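Local coordinates for lipoate-protein ligase, putative (Streptococcus pneumoniae, PDB 1VQZ) that is a putative member of the lipoate-protein ligase family, joining a larger ligase-type domain to a small C-terminal alpha/beta domain, at residues A[271-276]-A[336-341]; A[302-307]-A[312-317]; A[260-265]-A[307-312]; A[298-303]-A[325-330]. All blocks are in the same frame, centred on the assembly; numbering follows the deposited sequence.

All four contacts belong to the C-terminal part of the chain, on the same side of its centre. Contacts 1 and 3 lie almost on top of each other, their centres about 3 Å apart, because neighbouring strands 269-278 and 260-266 of one sheet receive the end of helix 332-339 and the turn before helix 311-318. Contact 2, about 11 Å from contact 1, packs helix 298-304 against helix 311-318, and contact 4, about 12 Å from contacts 1 and 2, joins helix 298-304 to the loop 325-330. Strands come first in the chain, helices after; contacts 1 and 3 bring the helical part onto the sheet, while 2 and 4 join helices and loop.

Contact 1 (A[271-276]-A[336-341]); sequences VEVFAN and AEAVVG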
loop_
_atom_site.group_PDB
_atom_site.type_symbol
_atom_site.label_atom_id
_atom_site.label_comp_id
_atom_site.label_asym_id
_atom_site.label_seq_id
_atom_site.Cartn_x
_atom_site.Cartn_y
_atom_site.Cartn_z
ATOM N N VAL A 271 -6.773 14.719 -2.444
ATOM C CA VAL A 271 -6.694 14.620 -3.911
ATOM C C VAL A 271 -6.088 15.917 -4.474
ATOM O O VAL A 271 -6.604 17.010 -4.255
ATOM C CB VAL A 271 -8.079 14.379 -4.568
ATOM C CG1 VAL A 271 -7.950 14.320 -6.088
ATOM C CG2 VAL A 271 -8.729 13.129 -4.015
ATOM N N GLU A 272 -4.970 15.764 -5.179
ATOM C CA GLU A 272 -4.222 16.852 -5.800
ATOM C C GLU A 272 -4.170 16.632 -7.301
ATOM O O GLU A 272 -3.707 15.603 -7.768
ATOM C CB GLU A 272 -2.815 16.912 -5.255
ATOM C CG GLU A 272 -2.041 18.200 -5.663
ATOM C CD GLU A 272 -0.631 18.269 -5.081
ATOM O OE1 GLU A 272 0.003 17.195 -4.886
ATOM O OE2 GLU A 272 -0.149 19.420 -4.857
ATOM N N VAL A 273 -4.643 17.613 -8.045
ATOM C CA VAL A 273 -4.793 17.491 -9.482
ATOM C C VAL A 273 -3.928 18.495 -10.226
ATOM O O VAL A 273 -4.046 19.699 -10.047
ATOM C CB VAL A 273 -6.241 17.738 -9.898
ATOM C CG1 VAL A 273 -6.367 17.623 -11.441
ATOM C CG2 VAL A 273 -7.179 16.812 -9.173
ATOM N N PHE A 274 -3.076 17.994 -11.098
ATOM C CA PHE A 274 -2.298 18.865 -11.976
ATOM C C PHE A 274 -2.828 18.693 -13.426
ATOM O O PHE A 274 -2.645 17.650 -14.038
ATOM C CB PHE A 274 -0.800 18.515 -11.921
ATOM C CG PHE A 274 -0.164 18.692 -10.564
ATOM C CD1 PHE A 274 -0.198 17.677 -9.628
ATOM C CD2 PHE A 274 0.527 19.851 -10.251
ATOM C CE1 PHE A 274 0.434 17.826 -8.395
ATOM C CE2 PHE A 274 1.140 20.015 -9.007
ATOM C CZ PHE A 274 1.090 18.978 -8.083
ATOM N N ALA A 275 -3.469 19.717 -13.964
ATOM C CA ALA A 275 -4.067 19.633 -15.312
ATOM C C ALA A 275 -3.480 20.651 -16.262
ATOM O O ALA A 275 -3.274 21.819 -15.883
ATOM C CB ALA A 275 -5.542 19.812 -15.235
ATOM N N ASN A 276 -3.221 20.199 -17.492
ATOM C CA ASN A 276 -2.880 21.075 -18.612
ATOM C C ASN A 276 -4.105 21.231 -19.507
ATOM O O ASN A 276 -4.544 20.272 -20.151
ATOM C CB ASN A 276 -1.725 20.468 -19.407
ATOM C CG ASN A 276 -0.958 21.491 -20.158
ATOM O OD1 ASN A 276 -0.701 22.582 -19.655
ATOM N ND2 ASN A 276 -0.574 21.162 -21.368
ATOM N N ALA A 336 -14.856 15.312 -9.346
ATOM C CA ALA A 336 -15.081 16.398 -10.313
ATOM C C ALA A 336 -14.687 17.752 -9.740
ATOM O O ALA A 336 -14.075 18.592 -10.429
ATOM C CB ALA A 336 -16.518 16.448 -10.755
ATOM N N GLU A 337 -15.051 17.969 -8.483
ATOM C CA GLU A 337 -14.757 19.231 -7.804
ATOM C C GLU A 337 -13.234 19.427 -7.651
ATOM O O GLU A 337 -12.711 20.497 -7.906
ATOM C CB GLU A 337 -15.467 19.282 -6.455
ATOM C CG GLU A 337 -15.393 20.623 -5.779
ATOM C CD GLU A 337 -16.149 20.681 -4.442
ATOM O OE1 GLU A 337 -16.728 19.645 -4.003
ATOM O OE2 GLU A 337 -16.143 21.780 -3.837
ATOM N N ALA A 338 -12.533 18.367 -7.293
ATOM C CA ALA A 338 -11.053 18.374 -7.272
ATOM C C ALA A 338 -10.464 18.721 -8.669
ATOM O O ALA A 338 -9.537 19.526 -8.797
ATOM C CB ALA A 338 -10.539 17.043 -6.778
ATOM N N VAL A 339 -11.039 18.145 -9.717
ATOM C CA VAL A 339 -10.527 18.360 -11.062
ATOM C C VAL A 339 -10.773 19.784 -11.534
ATOM O O VAL A 339 -9.903 20.396 -12.155
ATOM C CB VAL A 339 -11.129 17.299 -12.068
ATOM C CG1 VAL A 339 -10.727 17.614 -13.526
ATOM C CG2 VAL A 339 -10.629 15.896 -11.723
ATOM N N VAL A 340 -11.962 20.311 -11.270
ATOM C CA VAL A 340 -12.362 21.604 -11.863
ATOM C C VAL A 340 -13.302 22.418 -10.973
ATOM O O VAL A 340 -14.203 21.891 -10.386
ATOM C CB VAL A 340 -12.916 21.419 -13.313
ATOM C CG1 VAL A 340 -14.099 20.448 -13.356
ATOM C CG2 VAL A 340 -13.303 22.740 -13.947
ATOM N N GLY A 341 -13.080 23.723 -10.913
ATOM C CA GLY A 341 -13.937 24.627 -10.130
ATOM C C GLY A 341 -15.315 24.813 -10.778
ATOM O O GLY A 341 -16.280 25.351 -10.187
ATOM O OXT GLY A 341 -15.500 24.424 -11.944
#
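A buried packing contact, apolar between side chains, sets the last turn of helix 332-339 on strand 269-278, where Val271 and Val273 meet Ala338 and Val339. Alternation along the strand turns these two valines toward the helix. Glu272, between them, points away and pairs with Arg261, while Phe274 packs edge-to-face on Phe258. The methyl of Ala338 faces the neighbouring methyls of both valines, with its CB 3.8 Å from CG1 of Val271 and 4.1 Å from CG2 of Val273. Alanine suits this place, since its single methyl lets the helix backbone come close to the strand.

In Val273 the first torsion (chi1 179°) sets CG1 anti to the backbone N and turns CG2 to the helix. There CG2 lies 3.6 Å from the carbonyl O of Ala338 and 4.4 Å from CG2 of Val339. That carbonyl also takes a hydrogen bond from NE of Arg262 on the adjoining strand. Beta-branched valines fit the extended backbone and offer short, stiff knobs to the helix. Val340, right after Val339, leaves helical geometry. Small residues on a helix laid against strand valines belong to the alpha/beta layering of this C-terminal domain, a helix covering one face of its sheet.

Contact 2 (A[302-307]-A[312-317]); sequences DVLRGV and EDVLKA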
loop_
_atom_site.group_PDB
_atom_site.type_symbol
_atom_site.label_atom_id
_atom_site.label_comp_id
_atom_site.label_asym_id
_atom_site.label_seq_id
_atom_site.Cartn_x
_atom_site.Cartn_y
_atom_site.Cartn_z
ATOM N N ASP A 302 -7.017 8.716 -17.724
ATOM C CA ASP A 302 -7.224 8.369 -19.137
ATOM C C ASP A 302 -8.604 8.779 -19.658
ATOM O O ASP A 302 -8.721 9.257 -20.779
ATOM C CB ASP A 302 -6.976 6.891 -19.381
ATOM C CG ASP A 302 -5.496 6.506 -19.268
ATOM O OD1 ASP A 302 -4.602 7.394 -19.194
ATOM O OD2 ASP A 302 -5.237 5.295 -19.235
ATOM N N VAL A 303 -9.621 8.639 -18.824
ATOM C CA VAL A 303 -10.986 8.968 -19.189
ATOM C C VAL A 303 -11.204 10.473 -19.201
ATOM O O VAL A 303 -12.128 10.941 -19.830
ATOM C CB VAL A 303 -12.055 8.241 -18.279
ATOM C CG1 VAL A 303 -12.136 8.798 -16.876
ATOM C CG2 VAL A 303 -13.454 8.335 -18.900
ATOM N N LEU A 304 -10.345 11.241 -18.535
ATOM C CA LEU A 304 -10.557 12.688 -18.443
ATOM C C LEU A 304 -9.843 13.467 -19.528
ATOM O O LEU A 304 -10.208 14.599 -19.842
ATOM C CB LEU A 304 -10.157 13.201 -17.057
ATOM C CG LEU A 304 -11.150 12.853 -15.929
ATOM C CD1 LEU A 304 -10.671 13.384 -14.628
ATOM C CD2 LEU A 304 -12.594 13.312 -16.189
ATOM N N ARG A 305 -8.808 12.851 -20.075
ATOM C CA ARG A 305 -8.041 13.411 -21.166
ATOM C C ARG A 305 -8.951 13.668 -22.392
ATOM O O ARG A 305 -9.673 12.795 -22.809
ATOM C CB ARG A 305 -6.882 12.472 -21.508
ATOM C CG ARG A 305 -5.592 13.177 -21.769
ATOM C CD ARG A 305 -4.442 12.214 -21.957
ATOM N NE ARG A 305 -3.661 12.039 -20.738
ATOM C CZ ARG A 305 -3.575 10.924 -20.019
ATOM N NH1 ARG A 305 -4.255 9.826 -20.360
ATOM N NH2 ARG A 305 -2.814 10.931 -18.939
ATOM N N GLY A 306 -8.935 14.903 -22.898
ATOM C CA GLY A 306 -9.771 15.342 -24.017
ATOM C C GLY A 306 -11.174 15.784 -23.618
ATOM O O GLY A 306 -11.966 16.223 -24.459
ATOM N N VAL A 307 -11.520 15.632 -22.349
ATOM C CA VAL A 307 -12.809 16.144 -21.854
ATOM C C VAL A 307 -12.766 17.679 -21.688
ATOM O O VAL A 307 -11.726 18.264 -21.354
ATOM C CB VAL A 307 -13.212 15.431 -20.549
ATOM C CG1 VAL A 307 -14.516 15.978 -19.955
ATOM C CG2 VAL A 307 -13.349 13.913 -20.824
ATOM N N GLU A 312 -19.594 19.905 -15.339
ATOM C CA GLU A 312 -20.607 18.997 -15.904
ATOM C C GLU A 312 -20.003 17.888 -16.760
ATOM O O GLU A 312 -20.425 16.731 -16.682
ATOM C CB GLU A 312 -21.622 19.748 -16.756
ATOM N N ASP A 313 -19.023 18.241 -17.593
ATOM C CA ASP A 313 -18.503 17.273 -18.563
ATOM C C ASP A 313 -17.582 16.320 -17.869
ATOM O O ASP A 313 -17.509 15.158 -18.220
ATOM C CB ASP A 313 -17.797 17.968 -19.746
ATOM C CG ASP A 313 -18.719 18.899 -20.517
ATOM O OD1 ASP A 313 -18.985 20.019 -20.027
ATOM O OD2 ASP A 313 -19.146 18.533 -21.627
ATOM N N VAL A 314 -16.835 16.841 -16.894
ATOM C CA VAL A 314 -15.927 16.011 -16.110
ATOM C C VAL A 314 -16.730 14.970 -15.341
ATOM O O VAL A 314 -16.384 13.760 -15.343
ATOM C CB VAL A 314 -15.031 16.854 -15.167
ATOM C CG1 VAL A 314 -14.401 16.004 -14.061
ATOM C CG2 VAL A 314 -13.952 17.625 -15.988
ATOM N N LEU A 315 -17.793 15.435 -14.686
ATOM C CA LEU A 315 -18.685 14.546 -13.932
ATOM C C LEU A 315 -19.282 13.439 -14.811
ATOM O O LEU A 315 -19.288 12.249 -14.433
ATOM C CB LEU A 315 -19.800 15.350 -13.249
ATOM C CG LEU A 315 -20.700 14.502 -12.335
ATOM C CD1 LEU A 315 -19.902 13.727 -11.276
ATOM C CD2 LEU A 315 -21.785 15.344 -11.675
ATOM N N LYS A 316 -19.794 13.838 -15.967
ATOM C CA LYS A 316 -20.350 12.905 -16.949
ATOM C C LYS A 316 -19.345 11.787 -17.315
ATOM O O LYS A 316 -19.675 10.605 -17.335
ATOM C CB LYS A 316 -20.808 13.697 -18.179
ATOM C CG LYS A 316 -21.728 12.985 -19.075
ATOM C CD LYS A 316 -22.675 13.935 -19.829
ATOM C CE LYS A 316 -23.511 13.157 -20.867
ATOM N NZ LYS A 316 -24.837 13.821 -21.185
ATOM N N ALA A 317 -18.093 12.169 -17.533
ATOM C CA ALA A 317 -17.021 11.220 -17.810
ATOM C C ALA A 317 -16.789 10.278 -16.624
ATOM O O ALA A 317 -16.575 9.037 -16.781
ATOM C CB ALA A 317 -15.693 11.962 -18.151
#
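From its CB, which points at helix 311-318, Val307 forks into two methyls that touch successive turns of that helix. With CG1 anti to the backbone N (chi1 177°), that methyl lies against the backbone, 3.6 Å from O of Asp313, and touches CB of the same residue at 3.8 Å. The other branch, CG2, reaches CB of Ala317 at 4.1 Å. Valine's two short branches let a loop residue touch both turns at once.

Leu304 comes to the helix from another side and crosses Val314 at about a right angle. Its CD2 is shared, lying 3.9 Å from both CG1 of Val314 and CB of Ala317, while its CD1 goes on to Val339. Here helices 298-304 and 311-318 are two consecutive short helices of the C-terminal alpha/beta domain, joined by a short connection, which starts with a type II beta turn from Leu304 to Val307. Gly306 occupies the third position of that turn at phi 84°, readily adopted without a side chain. Within the same segment, Arg305 NH1 makes a salt bridge to OD1 of Asp302 at 2.7 Å, the acceptor lying almost in the guanidinium plane. NE of Arg305 makes a second salt bridge to Asp284.

Contact 3 (A[260-265]-A[307-312]); sequences VRRGIK and VKYERE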
loop_
_atom_site.group_PDB
_atom_site.type_symbol
_atom_site.label_atom_id
_atom_site.label_comp_id
_atom_site.label_asym_id
_atom_site.label_seq_id
_atom_site.Cartn_x
_atom_site.Cartn_y
_atom_site.Cartn_z
ATOM N N VAL A 260 -2.849 24.233 -14.477
ATOM C CA VAL A 260 -3.796 24.293 -13.361
ATOM C C VAL A 260 -3.356 23.296 -12.270
ATOM O O VAL A 260 -3.017 22.132 -12.588
ATOM C CB VAL A 260 -5.220 23.899 -13.764
ATOM C CG1 VAL A 260 -6.128 23.822 -12.500
ATOM C CG2 VAL A 260 -5.795 24.855 -14.757
ATOM N N ARG A 261 -3.391 23.745 -11.015
ATOM C CA ARG A 261 -3.266 22.859 -9.869
ATOM C C ARG A 261 -4.396 23.121 -8.884
ATOM O O ARG A 261 -4.700 24.271 -8.562
ATOM C CB ARG A 261 -1.920 22.987 -9.144
ATOM C CG ARG A 261 -1.827 22.032 -7.901
ATOM C CD ARG A 261 -1.080 22.631 -6.728
ATOM N NE ARG A 261 -1.244 21.842 -5.493
ATOM C CZ ARG A 261 -2.007 22.164 -4.447
ATOM N NH1 ARG A 261 -2.705 23.295 -4.426
ATOM N NH2 ARG A 261 -2.057 21.351 -3.395
ATOM N N ARG A 262 -5.021 22.033 -8.433
ATOM C CA ARG A 262 -6.027 22.088 -7.398
ATOM C C ARG A 262 -5.741 21.027 -6.320
ATOM O O ARG A 262 -5.115 20.005 -6.604
ATOM C CB ARG A 262 -7.401 21.876 -8.036
ATOM C CG ARG A 262 -7.830 23.054 -8.938
ATOM C CD ARG A 262 -9.109 22.685 -9.715
ATOM N NE ARG A 262 -10.264 22.440 -8.853
ATOM C CZ ARG A 262 -11.026 23.380 -8.288
ATOM N NH1 ARG A 262 -10.767 24.678 -8.445
ATOM N NH2 ARG A 262 -12.053 23.015 -7.528
ATOM N N GLY A 263 -6.198 21.283 -5.098
ATOM C CA GLY A 263 -6.016 20.380 -3.981
ATOM C C GLY A 263 -7.177 20.434 -3.002
ATOM O O GLY A 263 -7.542 21.498 -2.486
ATOM N N ILE A 264 -7.763 19.273 -2.749
ATOM C CA ILE A 264 -8.873 19.168 -1.802
ATOM C C ILE A 264 -8.588 17.990 -0.919
ATOM O O ILE A 264 -8.137 16.933 -1.386
ATOM C CB ILE A 264 -10.288 19.043 -2.489
ATOM C CG1 ILE A 264 -10.609 20.317 -3.273
ATOM C CG2 ILE A 264 -11.376 18.899 -1.445
ATOM C CD1 ILE A 264 -11.859 20.252 -4.172
ATOM N N LYS A 265 -8.842 18.197 0.366
ATOM C CA LYS A 265 -8.726 17.152 1.397
ATOM C C LYS A 265 -10.130 16.716 1.773
ATOM O O LYS A 265 -10.957 17.536 2.227
ATOM C CB LYS A 265 -7.990 17.723 2.578
ATOM C CG LYS A 265 -7.617 16.782 3.660
ATOM C CD LYS A 265 -6.722 17.517 4.713
ATOM C CE LYS A 265 -5.572 18.378 4.048
ATOM N NZ LYS A 265 -4.404 18.691 4.951
ATOM N N VAL A 307 -11.520 15.632 -22.349
ATOM C CA VAL A 307 -12.809 16.144 -21.854
ATOM C C VAL A 307 -12.766 17.679 -21.688
ATOM O O VAL A 307 -11.726 18.264 -21.354
ATOM C CB VAL A 307 -13.212 15.431 -20.549
ATOM C CG1 VAL A 307 -14.516 15.978 -19.955
ATOM C CG2 VAL A 307 -13.349 13.913 -20.824
ATOM N N LYS A 308 -13.903 18.311 -21.988
ATOM C CA LYS A 308 -14.139 19.702 -21.687
ATOM C C LYS A 308 -13.881 20.043 -20.212
ATOM O O LYS A 308 -14.386 19.378 -19.320
ATOM C CB LYS A 308 -15.593 20.083 -22.028
ATOM C CG LYS A 308 -15.899 20.249 -23.510
ATOM N N TYR A 309 -13.114 21.095 -19.967
ATOM C CA TYR A 309 -12.770 21.512 -18.623
ATOM C C TYR A 309 -13.911 22.332 -17.983
ATOM O O TYR A 309 -13.818 23.562 -17.789
ATOM C CB TYR A 309 -11.476 22.326 -18.645
ATOM C CG TYR A 309 -10.862 22.437 -17.295
ATOM C CD1 TYR A 309 -10.519 21.272 -16.569
ATOM C CD2 TYR A 309 -10.611 23.672 -16.720
ATOM C CE1 TYR A 309 -9.945 21.348 -15.322
ATOM C CE2 TYR A 309 -10.048 23.759 -15.477
ATOM C CZ TYR A 309 -9.719 22.591 -14.766
ATOM O OH TYR A 309 -9.165 22.696 -13.520
ATOM N N GLU A 310 -14.987 21.603 -17.707
ATOM C CA GLU A 310 -16.173 22.091 -17.092
ATOM C C GLU A 310 -16.673 20.995 -16.188
ATOM O O GLU A 310 -16.650 19.820 -16.568
ATOM C CB GLU A 310 -17.252 22.342 -18.154
ATOM C CG GLU A 310 -16.913 23.432 -19.165
ATOM C CD GLU A 310 -16.973 24.849 -18.589
ATOM O OE1 GLU A 310 -17.446 25.015 -17.443
ATOM O OE2 GLU A 310 -16.555 25.788 -19.309
ATOM N N ARG A 311 -17.131 21.381 -14.996
ATOM C CA ARG A 311 -17.637 20.439 -13.979
ATOM C C ARG A 311 -18.618 19.438 -14.569
ATOM O O ARG A 311 -18.473 18.249 -14.362
ATOM C CB ARG A 311 -18.318 21.210 -12.829
ATOM C CG ARG A 311 -18.626 20.374 -11.559
ATOM C CD ARG A 311 -17.330 20.120 -10.690
ATOM N NE ARG A 311 -16.886 21.311 -9.955
ATOM C CZ ARG A 311 -17.343 21.700 -8.761
ATOM N NH1 ARG A 311 -18.264 20.997 -8.110
ATOM N NH2 ARG A 311 -16.861 22.801 -8.188
ATOM N N GLU A 312 -19.594 19.905 -15.339
ATOM C CA GLU A 312 -20.607 18.997 -15.904
ATOM C C GLU A 312 -20.003 17.888 -16.760
ATOM O O GLU A 312 -20.425 16.731 -16.682
ATOM C CB GLU A 312 -21.622 19.748 -16.756
#
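The phenolic OH of Tyr309 meets Val260 and Arg262 of strand 260-266 while it hydrogen-bonds the carbonyl O of Val339, near the end of helix 332-339. Tyr309 is the centre of an inverse gamma turn just ahead of helix 311-318, in the C-terminal alpha/beta domain, and it reaches back to the strand. Its first torsion (chi1 -163°) puts CG roughly anti to the backbone N, sending the ring toward the strand. Tyrosine suits the place: its long side chain and the short one of Val260 together bridge CA atoms 10.8 Å apart, and the hydroxyl still finds a carbonyl.

Val260 approaches from the opposite direction, its CG1 3.4 Å from OH of Tyr309 and 4.4 Å from CZ.

Arg262 contributes its aliphatic part here and its charge elsewhere. NE and NH2 bond the carbonyls of Ala338 and Glu337, so one guanidinium group serves two backbone oxygens where the helix finishes. Arg311 similarly gives NE to O of Val340, and its NH2 is 4.9 Å from NH2 of Arg262. The guanidinium plane of Arg262 stands 78° from the tyrosine ring; the chain bends at chi3 (63°), about the CG-CD bond, and CD itself passes 3.8 Å from OH of Tyr309.

Contact 4 (A[298-303]-A[325-330]); sequences AAVEDV and RYFAGI
Tyr326 presents one ring face to Val300, whose CG2 lies 3.9 Å from the ring centroid and 29° off the normal, a CH-pi contact. Arg325 CB lies over the opposite face, toward the rim. At the hydroxyl end of the ring Ala299 takes over: its CB meets the ring obliquely, 3.4 Å from OH of Tyr326 and 3.6 Å from CE1. The phenol therefore lies along the first turn of helix 298-304, its stem at Val300 and its end at Ala299. Alanine suits the latter place, its lone methyl letting the hydroxyl end come close to the helix.

Phe327, next in the chain, brings a second ring to the same valine. Its CE1 is 3.9 Å from CG2 of Val300, so CG2 meets both rings, while CG1, anti to the backbone N (chi1 180°), adds a touch on Phe327. Phe327 also meets the ring of Phe291 and touches Ile335 of helix 332-339.

From Phe327 to Ile330 the chain reverses in a type II beta turn, with Gly329 at phi 79° in its third position and only a weak closing bond. Before the rings in sequence, Arg325 makes a salt bridge to Glu295 and a cation-pi contact with Tyr150 of the large eight-stranded sheet, so this loop touches both domains. Between loop and helix, apart from the phenolic oxygen beside Ala299, the contact is hydrocarbon and aromatic, suggesting that dispersion and shape, rather than directed polar bonds across the segments, largely set how the rings sit on the helix.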
loop_
_atom_site.group_PDB
_atom_site.type_symbol
_atom_site.label_atom_id
_atom_site.label_comp_id
_atom_site.label_asym_id
_atom_site.label_seq_id
_atom_site.Cartn_x
_atom_site.Cartn_y
_atom_site.Cartn_z
ATOM N N ALA A 298 -4.346 6.024 -12.956
ATOM C CA ALA A 298 -4.087 6.284 -14.384
ATOM C C ALA A 298 -5.321 6.118 -15.254
ATOM O O ALA A 298 -5.506 6.900 -16.196
ATOM C CB ALA A 298 -2.978 5.386 -14.917
ATOM N N ALA A 299 -6.154 5.119 -14.942
ATOM C CA ALA A 299 -7.424 4.890 -15.631
ATOM C C ALA A 299 -8.390 6.070 -15.566
ATOM O O ALA A 299 -9.106 6.335 -16.515
ATOM C CB ALA A 299 -8.102 3.633 -15.110
ATOM N N VAL A 300 -8.401 6.795 -14.466
ATOM C CA VAL A 300 -9.227 7.988 -14.344
ATOM C C VAL A 300 -8.636 9.163 -15.167
ATOM O O VAL A 300 -9.355 9.846 -15.933
ATOM C CB VAL A 300 -9.405 8.362 -12.863
ATOM C CG1 VAL A 300 -10.255 9.600 -12.701
ATOM C CG2 VAL A 300 -9.996 7.169 -12.076
ATOM N N GLU A 301 -7.330 9.384 -15.024
ATOM C CA GLU A 301 -6.587 10.301 -15.903
ATOM C C GLU A 301 -6.964 10.004 -17.345
ATOM O O GLU A 301 -7.243 10.924 -18.097
ATOM C CB GLU A 301 -5.073 10.140 -15.711
ATOM C CG GLU A 301 -4.601 10.568 -14.312
ATOM C CD GLU A 301 -3.193 10.085 -13.945
ATOM O OE1 GLU A 301 -2.553 9.360 -14.743
ATOM O OE2 GLU A 301 -2.745 10.401 -12.827
ATOM N N ASP A 302 -7.017 8.716 -17.724
ATOM C CA ASP A 302 -7.224 8.369 -19.137
ATOM C C ASP A 302 -8.604 8.779 -19.658
ATOM O O ASP A 302 -8.721 9.257 -20.779
ATOM C CB ASP A 302 -6.976 6.891 -19.381
ATOM C CG ASP A 302 -5.496 6.506 -19.268
ATOM O OD1 ASP A 302 -4.602 7.394 -19.194
ATOM O OD2 ASP A 302 -5.237 5.295 -19.235
ATOM N N VAL A 303 -9.621 8.639 -18.824
ATOM C CA VAL A 303 -10.986 8.968 -19.189
ATOM C C VAL A 303 -11.204 10.473 -19.201
ATOM O O VAL A 303 -12.128 10.941 -19.830
ATOM C CB VAL A 303 -12.055 8.241 -18.279
ATOM C CG1 VAL A 303 -12.136 8.798 -16.876
ATOM C CG2 VAL A 303 -13.454 8.335 -18.900
ATOM N N ARG A 325 -13.229 1.771 -7.593
ATOM C CA ARG A 325 -11.975 1.052 -7.834
ATOM C C ARG A 325 -10.805 1.959 -7.632
ATOM O O ARG A 325 -9.708 1.463 -7.443
ATOM C CB ARG A 325 -11.930 0.480 -9.245
ATOM C CG ARG A 325 -13.071 -0.496 -9.578
ATOM C CD ARG A 325 -12.914 -1.783 -8.790
ATOM N NE ARG A 325 -11.851 -2.631 -9.330
ATOM C CZ ARG A 325 -11.462 -3.795 -8.804
ATOM N NH1 ARG A 325 -12.038 -4.282 -7.703
ATOM N NH2 ARG A 325 -10.509 -4.490 -9.399
ATOM N N TYR A 326 -11.035 3.272 -7.682
ATOM C CA TYR A 326 -9.933 4.277 -7.737
ATOM C C TYR A 326 -9.830 5.171 -6.506
ATOM O O TYR A 326 -8.702 5.554 -6.089
ATOM C CB TYR A 326 -10.091 5.117 -9.011
ATOM C CG TYR A 326 -10.140 4.230 -10.229
ATOM C CD1 TYR A 326 -8.996 3.549 -10.656
ATOM C CD2 TYR A 326 -11.340 4.007 -10.900
ATOM C CE1 TYR A 326 -9.045 2.708 -11.750
ATOM C CE2 TYR A 326 -11.416 3.170 -11.992
ATOM C CZ TYR A 326 -10.280 2.505 -12.402
ATOM O OH TYR A 326 -10.358 1.642 -13.442
ATOM N N PHE A 327 -10.987 5.578 -5.982
ATOM C CA PHE A 327 -11.054 6.471 -4.812
ATOM C C PHE A 327 -12.055 5.931 -3.812
ATOM O O PHE A 327 -13.230 6.230 -3.883
ATOM C CB PHE A 327 -11.420 7.919 -5.185
ATOM C CG PHE A 327 -10.602 8.520 -6.312
ATOM C CD1 PHE A 327 -11.032 8.430 -7.632
ATOM C CD2 PHE A 327 -9.476 9.262 -6.050
ATOM C CE1 PHE A 327 -10.301 9.032 -8.677
ATOM C CE2 PHE A 327 -8.763 9.849 -7.056
ATOM C CZ PHE A 327 -9.168 9.720 -8.392
ATOM N N ALA A 328 -11.602 5.088 -2.899
ATOM C CA ALA A 328 -12.517 4.526 -1.895
ATOM C C ALA A 328 -13.003 5.639 -0.946
ATOM O O ALA A 328 -12.203 6.431 -0.410
ATOM C CB ALA A 328 -11.848 3.370 -1.116
ATOM N N GLY A 329 -14.317 5.731 -0.811
ATOM C CA GLY A 329 -14.972 6.698 0.055
ATOM C C GLY A 329 -15.113 8.113 -0.449
ATOM O O GLY A 329 -15.565 9.006 0.291
ATOM N N ILE A 330 -14.753 8.338 -1.700
ATOM C CA ILE A 330 -14.870 9.659 -2.326
ATOM C C ILE A 330 -15.723 9.545 -3.573
ATOM O O ILE A 330 -15.520 8.637 -4.385
ATOM C CB ILE A 330 -13.469 10.236 -2.672
ATOM C CG1 ILE A 330 -12.527 10.085 -1.474
ATOM C CG2 ILE A 330 -13.580 11.740 -3.109
ATOM C CD1 ILE A 330 -11.091 10.575 -1.745
#